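Local structure of oxidoreductase (Bordetella pertussis, 3Q2K) at residues 30-35 and 57-62; 91-96 and 115-120; 176-181 and 255-260; 226-231 and 243-248. The protein is an NAD-dependent dehydrogenase that binds NADH and a UDP-sugar acid, probably oxidising that sugar during biosynthesis of 2,3-diacetamido-2,3-dideoxy-D-mannuronic acid. All coordinates share one frame; numbering follows the deposited sequence.

Contact 1: 30-35 and 57-62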
loop_
_atom_site.group_PDB
_atom_site.type_symbol
_atom_site.label_atom_id
_atom_site.label_comp_id
_atom_site.label_asym_id
_atom_site.label_seq_id
_atom_site.Cartn_x
_atom_site.Cartn_y
_atom_site.Cartn_z
ATOM N N LYS C 30 39.714 10.902 -42.541
ATOM C CA LYS C 30 39.425 9.975 -41.450
ATOM C C LYS C 30 38.804 10.628 -40.214
ATOM O O LYS C 30 39.178 11.737 -39.826
ATOM C CB LYS C 30 40.686 9.200 -41.067
ATOM C CG LYS C 30 41.232 8.365 -42.216
ATOM C CD LYS C 30 42.491 7.618 -41.818
ATOM C CE LYS C 30 43.719 8.502 -41.954
ATOM N NZ LYS C 30 44.893 7.753 -41.430
ATOM N N ILE C 31 37.857 9.932 -39.594
ATOM C CA ILE C 31 37.263 10.371 -38.337
ATOM C C ILE C 31 38.354 10.460 -37.271
ATOM O O ILE C 31 39.088 9.494 -37.067
ATOM C CB ILE C 31 36.220 9.342 -37.842
ATOM C CG1 ILE C 31 35.027 9.280 -38.798
ATOM C CG2 ILE C 31 35.667 9.730 -36.468
ATOM C CD1 ILE C 31 34.167 10.528 -38.717
ATOM N N ARG C 32 38.397 11.576 -36.546
ATOM C CA ARG C 32 39.250 11.701 -35.367
ATOM C C ARG C 32 38.575 11.378 -34.030
ATOM O O ARG C 32 37.750 12.145 -33.526
ATOM C CB ARG C 32 39.808 13.121 -35.264
ATOM C CG ARG C 32 41.138 13.374 -35.964
ATOM C CD ARG C 32 41.026 13.994 -37.351
ATOM N NE ARG C 32 40.605 15.393 -37.341
ATOM C CZ ARG C 32 40.948 16.296 -38.256
ATOM N NH1 ARG C 32 41.749 15.982 -39.264
ATOM N NH2 ARG C 32 40.508 17.542 -38.165
ATOM N N PHE C 33 38.969 10.261 -33.426
ATOM C CA PHE C 33 38.462 9.791 -32.139
ATOM C C PHE C 33 39.374 10.133 -30.968
ATOM O O PHE C 33 40.595 10.064 -31.084
ATOM C CB PHE C 33 38.402 8.265 -32.084
ATOM C CG PHE C 33 37.207 7.668 -32.762
ATOM C CD1 PHE C 33 35.968 7.686 -32.153
ATOM C CD2 PHE C 33 37.344 7.051 -33.989
ATOM C CE1 PHE C 33 34.886 7.099 -32.770
ATOM C CE2 PHE C 33 36.264 6.470 -34.614
ATOM C CZ PHE C 33 35.035 6.500 -34.004
ATOM N N GLY C 34 38.768 10.403 -29.817
ATOM C CA GLY C 34 39.518 10.574 -28.579
ATOM C C GLY C 34 39.023 9.544 -27.588
ATOM O O GLY C 34 37.821 9.292 -27.515
ATOM N N LEU C 35 39.952 8.943 -26.853
ATOM C CA LEU C 35 39.614 7.966 -25.825
ATOM C C LEU C 35 39.826 8.532 -24.424
ATOM O O LEU C 35 40.888 9.069 -24.105
ATOM C CB LEU C 35 40.442 6.697 -26.027
ATOM C CG LEU C 35 40.227 5.593 -24.988
ATOM C CD1 LEU C 35 38.800 5.103 -25.068
ATOM C CD2 LEU C 35 41.163 4.414 -25.238
ATOM N N GLU C 57 40.930 7.348 -37.059
ATOM C CA GLU C 57 42.156 7.226 -36.291
ATOM C C GLU C 57 41.990 7.816 -34.899
ATOM O O GLU C 57 41.206 8.749 -34.707
ATOM C CB GLU C 57 43.265 8.025 -36.977
ATOM C CG GLU C 57 42.845 9.397 -37.499
ATOM C CD GLU C 57 43.981 10.160 -38.163
ATOM O OE1 GLU C 57 43.969 11.412 -38.122
ATOM O OE2 GLU C 57 44.888 9.489 -38.706
ATOM N N LEU C 58 42.809 7.275 -34.001
ATOM C CA LEU C 58 42.892 7.660 -32.598
ATOM C C LEU C 58 43.994 8.701 -32.437
ATOM O O LEU C 58 45.159 8.435 -32.718
ATOM C CB LEU C 58 43.128 6.411 -31.736
ATOM C CG LEU C 58 43.263 6.439 -30.212
ATOM C CD1 LEU C 58 41.963 6.872 -29.555
ATOM C CD2 LEU C 58 43.715 5.077 -29.702
ATOM N N VAL C 59 43.655 9.879 -31.929
ATOM C CA VAL C 59 44.590 10.990 -32.016
ATOM C C VAL C 59 44.947 11.432 -30.607
ATOM O O VAL C 59 45.974 12.078 -30.377
ATOM C CB VAL C 59 43.936 12.177 -32.752
ATOM C CG1 VAL C 59 44.765 13.444 -32.574
ATOM C CG2 VAL C 59 43.762 11.847 -34.233
ATOM N N GLU C 60 44.066 11.060 -29.684
ATOM C CA GLU C 60 44.160 11.603 -28.330
ATOM C C GLU C 60 43.746 10.552 -27.315
ATOM O O GLU C 60 42.972 9.652 -27.649
ATOM C CB GLU C 60 43.242 12.810 -28.144
ATOM C CG GLU C 60 43.746 14.108 -28.760
ATOM C CD GLU C 60 42.635 15.033 -29.226
ATOM O OE1 GLU C 60 41.647 15.245 -28.489
ATOM O OE2 GLU C 60 42.758 15.571 -30.346
ATOM N N ILE C 61 44.255 10.713 -26.096
ATOM C CA ILE C 61 43.955 9.786 -25.010
ATOM C C ILE C 61 44.042 10.601 -23.725
ATOM O O ILE C 61 44.793 11.570 -23.605
ATOM C CB ILE C 61 44.924 8.587 -25.004
ATOM C CG1 ILE C 61 46.360 9.108 -24.960
ATOM C CG2 ILE C 61 44.753 7.721 -26.246
ATOM C CD1 ILE C 61 47.382 8.009 -24.805
ATOM N N CYS C 62 43.224 10.218 -22.755
ATOM C CA CYS C 62 43.107 11.045 -21.560
ATOM C C CYS C 62 42.953 10.019 -20.450
ATOM O O CYS C 62 42.181 9.079 -20.635
ATOM C CB CYS C 62 41.859 11.939 -21.617
ATOM S SG CYS C 62 41.517 12.766 -20.039
#

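Contact 2: 91-96 and 115-120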
loop_
_atom_site.group_PDB
_atom_site.type_symbol
_atom_site.label_atom_id
_atom_site.label_comp_id
_atom_site.label_asym_id
_atom_site.label_seq_id
_atom_site.Cartn_x
_atom_site.Cartn_y
_atom_site.Cartn_z
ATOM N N GLY C 91 42.437 19.675 -27.583
ATOM C CA GLY C 91 42.317 18.626 -28.593
ATOM C C GLY C 91 41.360 18.970 -29.719
ATOM O O GLY C 91 40.578 19.912 -29.599
ATOM N N ASN C 92 41.404 18.221 -30.817
ATOM C CA ASN C 92 40.415 18.382 -31.881
ATOM C C ASN C 92 39.623 17.128 -32.266
ATOM O O ASN C 92 39.159 17.036 -33.403
ATOM C CB ASN C 92 41.110 18.934 -33.127
ATOM C CG ASN C 92 41.886 17.863 -33.877
ATOM O OD1 ASN C 92 41.700 17.682 -35.081
ATOM N ND2 ASN C 92 42.716 17.109 -33.170
ATOM N N ALA C 93 39.482 16.142 -31.380
ATOM C CA ALA C 93 38.815 14.892 -31.754
ATOM C C ALA C 93 37.365 15.149 -32.152
ATOM O O ALA C 93 36.755 16.095 -31.642
ATOM C CB ALA C 93 38.897 13.850 -30.642
ATOM N N ASP C 94 36.838 14.384 -33.107
ATOM C CA ASP C 94 35.482 14.635 -33.607
ATOM C C ASP C 94 34.461 14.018 -32.666
ATOM O O ASP C 94 33.323 14.483 -32.566
ATOM C CB ASP C 94 35.215 14.036 -34.993
ATOM C CG ASP C 94 36.118 14.658 -36.045
ATOM O OD1 ASP C 94 36.131 15.906 -36.128
ATOM O OD2 ASP C 94 36.838 13.925 -36.755
ATOM N N ALA C 95 34.933 12.991 -31.968
ATOM C CA ALA C 95 34.128 12.161 -31.080
ATOM C C ALA C 95 34.962 11.646 -29.912
ATOM O O ALA C 95 36.076 11.153 -30.081
ATOM C CB ALA C 95 33.555 10.989 -31.861
ATOM N N LEU C 96 34.418 11.728 -28.706
ATOM C CA LEU C 96 35.115 11.154 -27.566
ATOM C C LEU C 96 34.515 9.849 -27.060
ATOM O O LEU C 96 33.302 9.696 -26.896
ATOM C CB LEU C 96 35.184 12.211 -26.469
ATOM C CG LEU C 96 36.223 13.167 -27.050
ATOM C CD1 LEU C 96 35.943 14.579 -26.587
ATOM C CD2 LEU C 96 37.566 12.685 -26.536
ATOM N N ALA C 115 31.271 21.139 -25.518
ATOM C CA ALA C 115 32.401 21.526 -26.356
ATOM C C ALA C 115 32.201 21.064 -27.794
ATOM O O ALA C 115 33.096 21.130 -28.638
ATOM C CB ALA C 115 33.682 20.926 -25.805
ATOM N N GLY C 116 31.014 20.531 -28.058
ATOM C CA GLY C 116 30.568 20.363 -29.434
ATOM C C GLY C 116 31.036 19.135 -30.182
ATOM O O GLY C 116 31.030 19.158 -31.412
ATOM N N ARG C 117 31.434 18.060 -29.504
ATOM C CA ARG C 117 31.762 16.835 -30.231
ATOM C C ARG C 117 30.844 15.658 -29.905
ATOM O O ARG C 117 30.125 15.622 -28.905
ATOM C CB ARG C 117 33.212 16.395 -30.014
ATOM C CG ARG C 117 34.141 17.465 -29.475
ATOM C CD ARG C 117 34.858 18.282 -30.539
ATOM N NE ARG C 117 35.646 19.268 -29.805
ATOM C CZ ARG C 117 36.841 19.012 -29.285
ATOM N NH1 ARG C 117 37.388 17.820 -29.480
ATOM N NH2 ARG C 117 37.494 19.942 -28.599
ATOM N N HIS C 118 30.900 14.649 -30.764
ATOM C CA HIS C 118 30.097 13.448 -30.571
ATOM C C HIS C 118 30.599 12.635 -29.381
ATOM O O HIS C 118 31.749 12.816 -28.976
ATOM C CB HIS C 118 30.153 12.631 -31.860
ATOM C CG HIS C 118 29.784 13.453 -33.051
ATOM N ND1 HIS C 118 28.513 13.960 -33.216
ATOM C CD2 HIS C 118 30.529 13.935 -34.074
ATOM C CE1 HIS C 118 28.481 14.699 -34.311
ATOM N NE2 HIS C 118 29.683 14.681 -34.859
ATOM N N VAL C 119 29.745 11.782 -28.817
ATOM C CA VAL C 119 30.098 10.983 -27.645
ATOM C C VAL C 119 29.784 9.526 -27.940
ATOM O O VAL C 119 28.698 9.218 -28.431
ATOM C CB VAL C 119 29.222 11.318 -26.430
ATOM C CG1 VAL C 119 29.461 10.310 -25.300
ATOM C CG2 VAL C 119 29.410 12.772 -26.032
ATOM N N VAL C 120 30.770 8.667 -27.704
ATOM C CA VAL C 120 30.518 7.230 -27.685
ATOM C C VAL C 120 30.659 6.804 -26.231
ATOM O O VAL C 120 31.779 6.743 -25.727
ATOM C CB VAL C 120 31.469 6.420 -28.587
ATOM C CG1 VAL C 120 31.119 4.943 -28.542
ATOM C CG2 VAL C 120 31.392 6.899 -30.028
#

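Contact 3: 176-181 and 255-260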
loop_
_atom_site.group_PDB
_atom_site.type_symbol
_atom_site.label_atom_id
_atom_site.label_comp_id
_atom_site.label_asym_id
_atom_site.label_seq_id
_atom_site.Cartn_x
_atom_site.Cartn_y
_atom_site.Cartn_z
ATOM N N VAL C 176 9.715 -15.740 -21.812
ATOM C CA VAL C 176 11.093 -15.358 -22.100
ATOM C C VAL C 176 11.934 -15.545 -20.851
ATOM O O VAL C 176 11.571 -15.020 -19.799
ATOM C CB VAL C 176 11.253 -13.890 -22.523
ATOM C CG1 VAL C 176 12.719 -13.603 -22.775
ATOM C CG2 VAL C 176 10.482 -13.609 -23.791
ATOM N N THR C 177 13.009 -16.321 -20.961
ATOM C CA THR C 177 13.940 -16.373 -19.840
ATOM C C THR C 177 15.375 -16.115 -20.282
ATOM O O THR C 177 15.823 -16.572 -21.339
ATOM C CB THR C 177 13.957 -17.755 -19.168
ATOM O OG1 THR C 177 12.629 -18.281 -19.216
ATOM C CG2 THR C 177 14.380 -17.594 -17.712
ATOM N N VAL C 178 16.048 -15.356 -19.425
ATOM C CA VAL C 178 17.427 -14.932 -19.608
ATOM C C VAL C 178 18.255 -15.268 -18.368
ATOM O O VAL C 178 17.864 -14.927 -17.251
ATOM C CB VAL C 178 17.510 -13.413 -19.847
ATOM C CG1 VAL C 178 18.963 -12.991 -19.887
ATOM C CG2 VAL C 178 16.814 -13.008 -21.146
ATOM N N ASN C 179 19.401 -15.915 -18.567
ATOM C CA ASN C 179 20.260 -16.342 -17.465
ATOM C C ASN C 179 21.642 -15.724 -17.618
ATOM O O ASN C 179 22.258 -15.865 -18.671
ATOM C CB ASN C 179 20.432 -17.867 -17.556
ATOM C CG ASN C 179 19.228 -18.628 -17.014
ATOM O OD1 ASN C 179 18.379 -18.053 -16.332
ATOM N ND2 ASN C 179 19.119 -19.913 -17.336
ATOM N N VAL C 180 22.141 -15.048 -16.588
ATOM C CA VAL C 180 23.538 -14.655 -16.583
ATOM C C VAL C 180 24.230 -15.219 -15.351
ATOM O O VAL C 180 24.209 -14.616 -14.270
ATOM C CB VAL C 180 23.750 -13.133 -16.670
ATOM C CG1 VAL C 180 25.235 -12.881 -16.813
ATOM C CG2 VAL C 180 23.033 -12.558 -17.890
ATOM N N PHE C 181 24.866 -16.368 -15.557
ATOM C CA PHE C 181 25.457 -17.111 -14.448
ATOM C C PHE C 181 26.961 -17.003 -14.608
ATOM O O PHE C 181 27.569 -17.867 -15.235
ATOM C CB PHE C 181 25.021 -18.578 -14.522
ATOM C CG PHE C 181 23.543 -18.779 -14.328
ATOM C CD1 PHE C 181 22.788 -17.827 -13.659
ATOM C CD2 PHE C 181 22.900 -19.921 -14.775
ATOM C CE1 PHE C 181 21.431 -18.003 -13.442
ATOM C CE2 PHE C 181 21.536 -20.090 -14.591
ATOM C CZ PHE C 181 20.801 -19.133 -13.920
ATOM N N GLY C 255 8.282 -13.316 -18.256
ATOM C CA GLY C 255 9.468 -14.144 -18.110
ATOM C C GLY C 255 10.259 -13.639 -16.922
ATOM O O GLY C 255 9.722 -12.949 -16.047
ATOM N N SER C 256 11.522 -14.051 -16.923
ATOM C CA SER C 256 12.503 -13.621 -15.929
ATOM C C SER C 256 13.939 -13.521 -16.437
ATOM O O SER C 256 14.333 -14.088 -17.468
ATOM C CB SER C 256 12.489 -14.552 -14.718
ATOM O OG SER C 256 12.867 -15.864 -15.095
ATOM N N ILE C 257 14.691 -12.750 -15.661
ATOM C CA ILE C 257 16.118 -12.575 -15.868
ATOM C C ILE C 257 16.798 -12.996 -14.580
ATOM O O ILE C 257 16.461 -12.501 -13.506
ATOM C CB ILE C 257 16.504 -11.164 -16.343
ATOM C CG1 ILE C 257 18.022 -11.084 -16.512
ATOM C CG2 ILE C 257 15.927 -10.085 -15.410
ATOM C CD1 ILE C 257 18.595 -9.831 -17.147
ATOM N N ASN C 258 17.697 -13.966 -14.708
ATOM C CA ASN C 258 18.344 -14.563 -13.547
ATOM C C ASN C 258 19.848 -14.329 -13.562
ATOM O O ASN C 258 20.573 -14.735 -14.464
ATOM C CB ASN C 258 17.974 -16.046 -13.460
ATOM C CG ASN C 258 16.477 -16.273 -13.653
ATOM O OD1 ASN C 258 15.707 -16.056 -12.725
ATOM N ND2 ASN C 258 16.037 -16.675 -14.842
ATOM N N VAL C 259 20.345 -13.643 -12.542
ATOM C CA VAL C 259 21.707 -13.121 -12.610
ATOM C C VAL C 259 22.491 -13.420 -11.339
ATOM O O VAL C 259 21.964 -13.176 -10.254
ATOM C CB VAL C 259 21.654 -11.593 -12.802
ATOM C CG1 VAL C 259 23.038 -10.974 -12.774
ATOM C CG2 VAL C 259 20.998 -11.265 -14.145
ATOM N N THR C 260 23.705 -13.953 -11.461
ATOM C CA THR C 260 24.649 -14.006 -10.348
ATOM C C THR C 260 26.095 -13.981 -10.825
ATOM O O THR C 260 26.454 -14.483 -11.887
ATOM C CB THR C 260 24.461 -15.215 -9.412
ATOM O OG1 THR C 260 25.297 -15.030 -8.262
ATOM C CG2 THR C 260 24.838 -16.506 -10.112
#

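Contact 4: 226-231 and 243-248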
loop_
_atom_site.group_PDB
_atom_site.type_symbol
_atom_site.label_atom_id
_atom_site.label_comp_id
_atom_site.label_asym_id
_atom_site.label_seq_id
_atom_site.Cartn_x
_atom_site.Cartn_y
_atom_site.Cartn_z
ATOM N N VAL C 226 8.240 -4.761 -13.843
ATOM C CA VAL C 226 9.131 -5.774 -13.280
ATOM C C VAL C 226 8.889 -5.929 -11.790
ATOM O O VAL C 226 8.458 -4.987 -11.120
ATOM C CB VAL C 226 10.636 -5.475 -13.440
ATOM C CG1 VAL C 226 10.877 -5.001 -14.860
ATOM C CG2 VAL C 226 11.085 -4.389 -12.472
ATOM N N TYR C 227 9.181 -7.124 -11.289
ATOM C CA TYR C 227 9.397 -7.261 -9.848
ATOM C C TYR C 227 10.751 -7.929 -9.639
ATOM O O TYR C 227 11.067 -8.918 -10.309
ATOM C CB TYR C 227 8.307 -8.129 -9.204
ATOM C CG TYR C 227 8.479 -8.115 -7.707
ATOM C CD1 TYR C 227 7.833 -7.162 -6.934
ATOM C CD2 TYR C 227 9.448 -8.912 -7.109
ATOM C CE1 TYR C 227 8.029 -7.117 -5.574
ATOM C CE2 TYR C 227 9.650 -8.887 -5.739
ATOM C CZ TYR C 227 8.949 -7.962 -4.990
ATOM O OH TYR C 227 9.110 -7.881 -3.627
ATOM N N ALA C 228 11.556 -7.385 -8.734
ATOM C CA ALA C 228 12.888 -7.974 -8.538
ATOM C C ALA C 228 13.237 -8.214 -7.082
ATOM O O ALA C 228 12.797 -7.462 -6.212
ATOM C CB ALA C 228 13.982 -7.089 -9.162
ATOM N N TYR C 229 14.038 -9.246 -6.846
ATOM C CA TYR C 229 14.742 -9.429 -5.580
ATOM C C TYR C 229 16.227 -9.348 -5.930
ATOM O O TYR C 229 16.681 -9.993 -6.885
ATOM C CB TYR C 229 14.517 -10.837 -5.023
ATOM C CG TYR C 229 13.111 -11.250 -4.636
ATOM C CD1 TYR C 229 12.613 -10.924 -3.385
ATOM C CD2 TYR C 229 12.330 -12.038 -5.465
ATOM C CE1 TYR C 229 11.362 -11.332 -2.983
ATOM C CE2 TYR C 229 11.061 -12.433 -5.087
ATOM C CZ TYR C 229 10.604 -12.099 -3.833
ATOM O OH TYR C 229 9.335 -12.476 -3.464
ATOM N N THR C 230 16.992 -8.573 -5.166
ATOM C CA THR C 230 18.443 -8.665 -5.336
ATOM C C THR C 230 19.100 -8.796 -3.968
ATOM O O THR C 230 18.476 -8.515 -2.942
ATOM C CB THR C 230 19.036 -7.452 -6.066
ATOM O OG1 THR C 230 18.961 -6.301 -5.216
ATOM C CG2 THR C 230 18.370 -7.239 -7.428
ATOM N N ALA C 231 20.353 -9.242 -3.929
ATOM C CA ALA C 231 21.024 -9.293 -2.638
ATOM C C ALA C 231 22.530 -9.245 -2.865
ATOM O O ALA C 231 22.986 -9.573 -3.960
ATOM C CB ALA C 231 20.635 -10.598 -1.960
ATOM N N GLY C 243 20.793 -11.652 -8.304
ATOM C CA GLY C 243 19.385 -11.295 -8.303
ATOM C C GLY C 243 18.547 -11.957 -9.371
ATOM O O GLY C 243 19.026 -12.687 -10.241
ATOM N N VAL C 244 17.254 -11.690 -9.247
ATOM C CA VAL C 244 16.244 -12.188 -10.185
ATOM C C VAL C 244 15.205 -11.086 -10.416
ATOM O O VAL C 244 14.819 -10.401 -9.466
ATOM C CB VAL C 244 15.592 -13.485 -9.632
ATOM C CG1 VAL C 244 14.796 -13.248 -8.361
ATOM C CG2 VAL C 244 14.586 -14.035 -10.626
ATOM N N ALA C 245 14.736 -10.933 -11.652
ATOM C CA ALA C 245 13.592 -10.082 -11.973
ATOM C C ALA C 245 12.505 -10.866 -12.686
ATOM O O ALA C 245 12.839 -11.600 -13.624
ATOM C CB ALA C 245 13.993 -8.892 -12.845
ATOM N N ALA C 246 11.252 -10.678 -12.257
ATOM C CA ALA C 246 10.088 -11.223 -12.954
ATOM C C ALA C 246 9.632 -10.111 -13.891
ATOM O O ALA C 246 9.594 -8.945 -13.493
ATOM C CB ALA C 246 8.972 -11.592 -11.953
ATOM N N LEU C 247 9.242 -10.463 -15.113
ATOM C CA LEU C 247 8.846 -9.481 -16.112
ATOM C C LEU C 247 7.454 -9.702 -16.697
ATOM O O LEU C 247 6.995 -10.833 -16.869
ATOM C CB LEU C 247 9.842 -9.550 -17.276
ATOM C CG LEU C 247 11.253 -9.697 -16.714
ATOM C CD1 LEU C 247 12.148 -10.398 -17.713
ATOM C CD2 LEU C 247 11.760 -8.305 -16.384
ATOM N N ARG C 248 6.802 -8.605 -17.069
ATOM C CA ARG C 248 5.662 -8.725 -17.978
ATOM C C ARG C 248 5.759 -7.744 -19.141
ATOM O O ARG C 248 6.058 -6.575 -18.912
ATOM C CB ARG C 248 4.373 -8.430 -17.218
ATOM C CG ARG C 248 3.175 -8.298 -18.165
ATOM C CD ARG C 248 1.911 -8.192 -17.318
ATOM N NE ARG C 248 1.324 -9.512 -17.100
ATOM C CZ ARG C 248 0.617 -9.891 -16.040
ATOM N NH1 ARG C 248 0.143 -11.129 -15.975
ATOM N NH2 ARG C 248 0.376 -9.062 -15.034
#

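Contact 1: 30-35 and 57-62
Residues 30-35 and 57-62 pair as neighbours inside the parallel Rossmann sheet, where strands 31-36 and 56-62 are the two arms of a beta-alpha-beta unit. Glu57 opens the pairing with both backbone groups: its N donates to Ile31 O at 2.8 Å and its O receives Phe33 N at 3.0 Å. Further on, Val59 N binds Phe33 O and Leu35 N reaches Glu60 O, each at 3.2 Å. Phe33 pairs with Leu58 and Leu35 with Ile61; strand 57-62 has two residues, Val59 and Glu60, between these partners against the single Gly34 opposite, so it bulges at Val59. Near the start of the strands, where Lys30 is exposed to solvent, long polar chains suit the place. Glu57 holds CG between its backbone N and carbonyl carbon (chi1 43°) and runs out straight, bringing OE2 to a salt bridge with Lys30 NZ at 3.2 Å, whose hydrogen bond is weak. Arg32 lies alongside it, and its aliphatic CG packs on Val59 CG2 at 3.5 Å. The Phe33, Leu58 face is apolar, Leu58 CD1 touching Leu35 CB at 3.8 Å. On that face, helix 42-50 covers Leu35 and Leu58 through Ile46, and helix 66-76 covers Ile61. Strand 95-98 flanks strand 31-36, and Cys62 ends the pair close to the bound NADH.

Contact 2: 91-96 and 115-120
A beta-alpha-beta crossover of the Rossmann fold, strand 95-98, helix 105-114 and strand 118-121, brings Asp94 to Leu96 beside His118 to Val120. The parallel bonding alternates: His118 N binds Asp94 O at 3.0 Å, Leu96 N returns to His118 O, and Val120 N closes on Leu96 O at 2.9 Å. Small Ala95 sets its CB against His118 CB at 3.8 Å, while His118 ND1 is engaged by the backbone of Arg145. Just ahead of the paired strands, Arg117 ties the segments together with its side chain. Its chain turns sharply at chi2 (-91°) and lies over the loop of 91-94, with CB on Asp94 O and CD on Ala93 O. NH1 gives Ala93 O a bond of 2.8 Å on a lone pair in the carbonyl plane, the oxygen standing 20° out of the guanidinium plane. NH2 makes only a weak bond to Gly91 O at 3.2 Å. In a Rossmann unit this loop leads from helix to strand, and a long arginine with several N-H groups suits it, since NH1 and, weakly, NH2 can reach two carbonyls. On the face away from Ala95, Leu96 and Val119 pack branched apolar groups on Val112 of helix 105-114.

Contact 3: 176-181 and 255-260
Gly255 pairs with Val176 at the start of a parallel run, though the closeness of Val176 O is doubtful. Ser256 accepts Val178 N on its O at 2.9 Å, and its OG, also hydrogen-bonded to Asn258 of the second subunit, lies near Thr177 CG2. Ile257 points to the opposite face, its CG1 alongside Val178 CG1 at 4.0 Å, both branched chains packing on helix 210-220, Val178 on Tyr212 and Ile257 on Val213. Asn258 bonds through both backbone and side chain. Its backbone N donates to Val178 O and its O receives Val180 N, both 2.7 Å. Its ND2 gives Asn179 OD1 a bond of 3.1 Å, nearly end-on to that carbonyl, with the two amide planes turned 59° apart; it also donates to Ser256 OG at 3.3 Å. The amide thus fills polar needs on a buried face, and its OD1 binds Ser256 of the second subunit. Phe181 lays CE1 near Asn258 O at 3.5 Å. Val259 sets CG2 against Val180 CB, and Thr260 N completes the bonds at Val180 O. This parallel pair belongs to the otherwise antiparallel mixed sheet of the GFO/IDH/MocA C-terminal domain; in this protein the Ser256 and Asn258 face meets the second subunit.

Contact 4: 226-231 and 243-248
Strands 226-231 and 243-248 run antiparallel at 172°, with Tyr227 and Ala246, and Tyr229 and Val244, as hydrogen-bonded pairs. Each pair is tied twice: Tyr227 N to Ala246 O at 2.9 Å and Ala246 N to Tyr227 O at 2.6 Å, then Tyr229 N to Val244 O and Val244 N to Tyr229 O, both 3.0 Å. Two non-hydrogen-bonded pairs bring their CA atoms to 4.1 Å and use small residues to do so: Ala228 faces Ala245, CB to CB also 4.1 Å, and Gly243, without a side chain, sits beside Thr230. Val226 and Leu247 are larger and lie side by side, CG1 to CD2 at 3.7 Å. On the other face, with CG anti to the carbonyl carbon (chi1 -64°), the Tyr229 ring meets Val244 CG1 with its edge at CD2, 4.0 Å away. Tyr227 CE2 lies over the centre of the Tyr229 ring, 3.8 Å above its plane. These aromatic residues reach the second subunit: Tyr229 OH bonds Ser225 there, and Tyr227 stacks on its counterpart. The hairpin has strand 254-260 beside 242-249, strand 365-366 beside 223-231, and helix 342-361 packed against the Val226, Ala228 and Thr230 face.

How the contacts relate
The contacts form two pairs, one in each domain. Contacts 1 and 2 come first along the chain, one after the other, and their centres are about 9 Å apart in the parallel Rossmann sheet, where strands 31-36 and 95-98 are neighbours joined by backbone bonds. Contacts 3 and 4 share the mixed C-terminal sheet, also with centres about 9 Å apart; contact 4 is nested inside the loop that contact 3 closes, and strands 242-249 and 254-260 lie side by side. Between the pairs the centres are about 37 to 40 Å apart, on opposite sides of the chain's centre. The first pair thus forms part of the nucleotide-binding domain, the second part of the sheet that meets the second subunit.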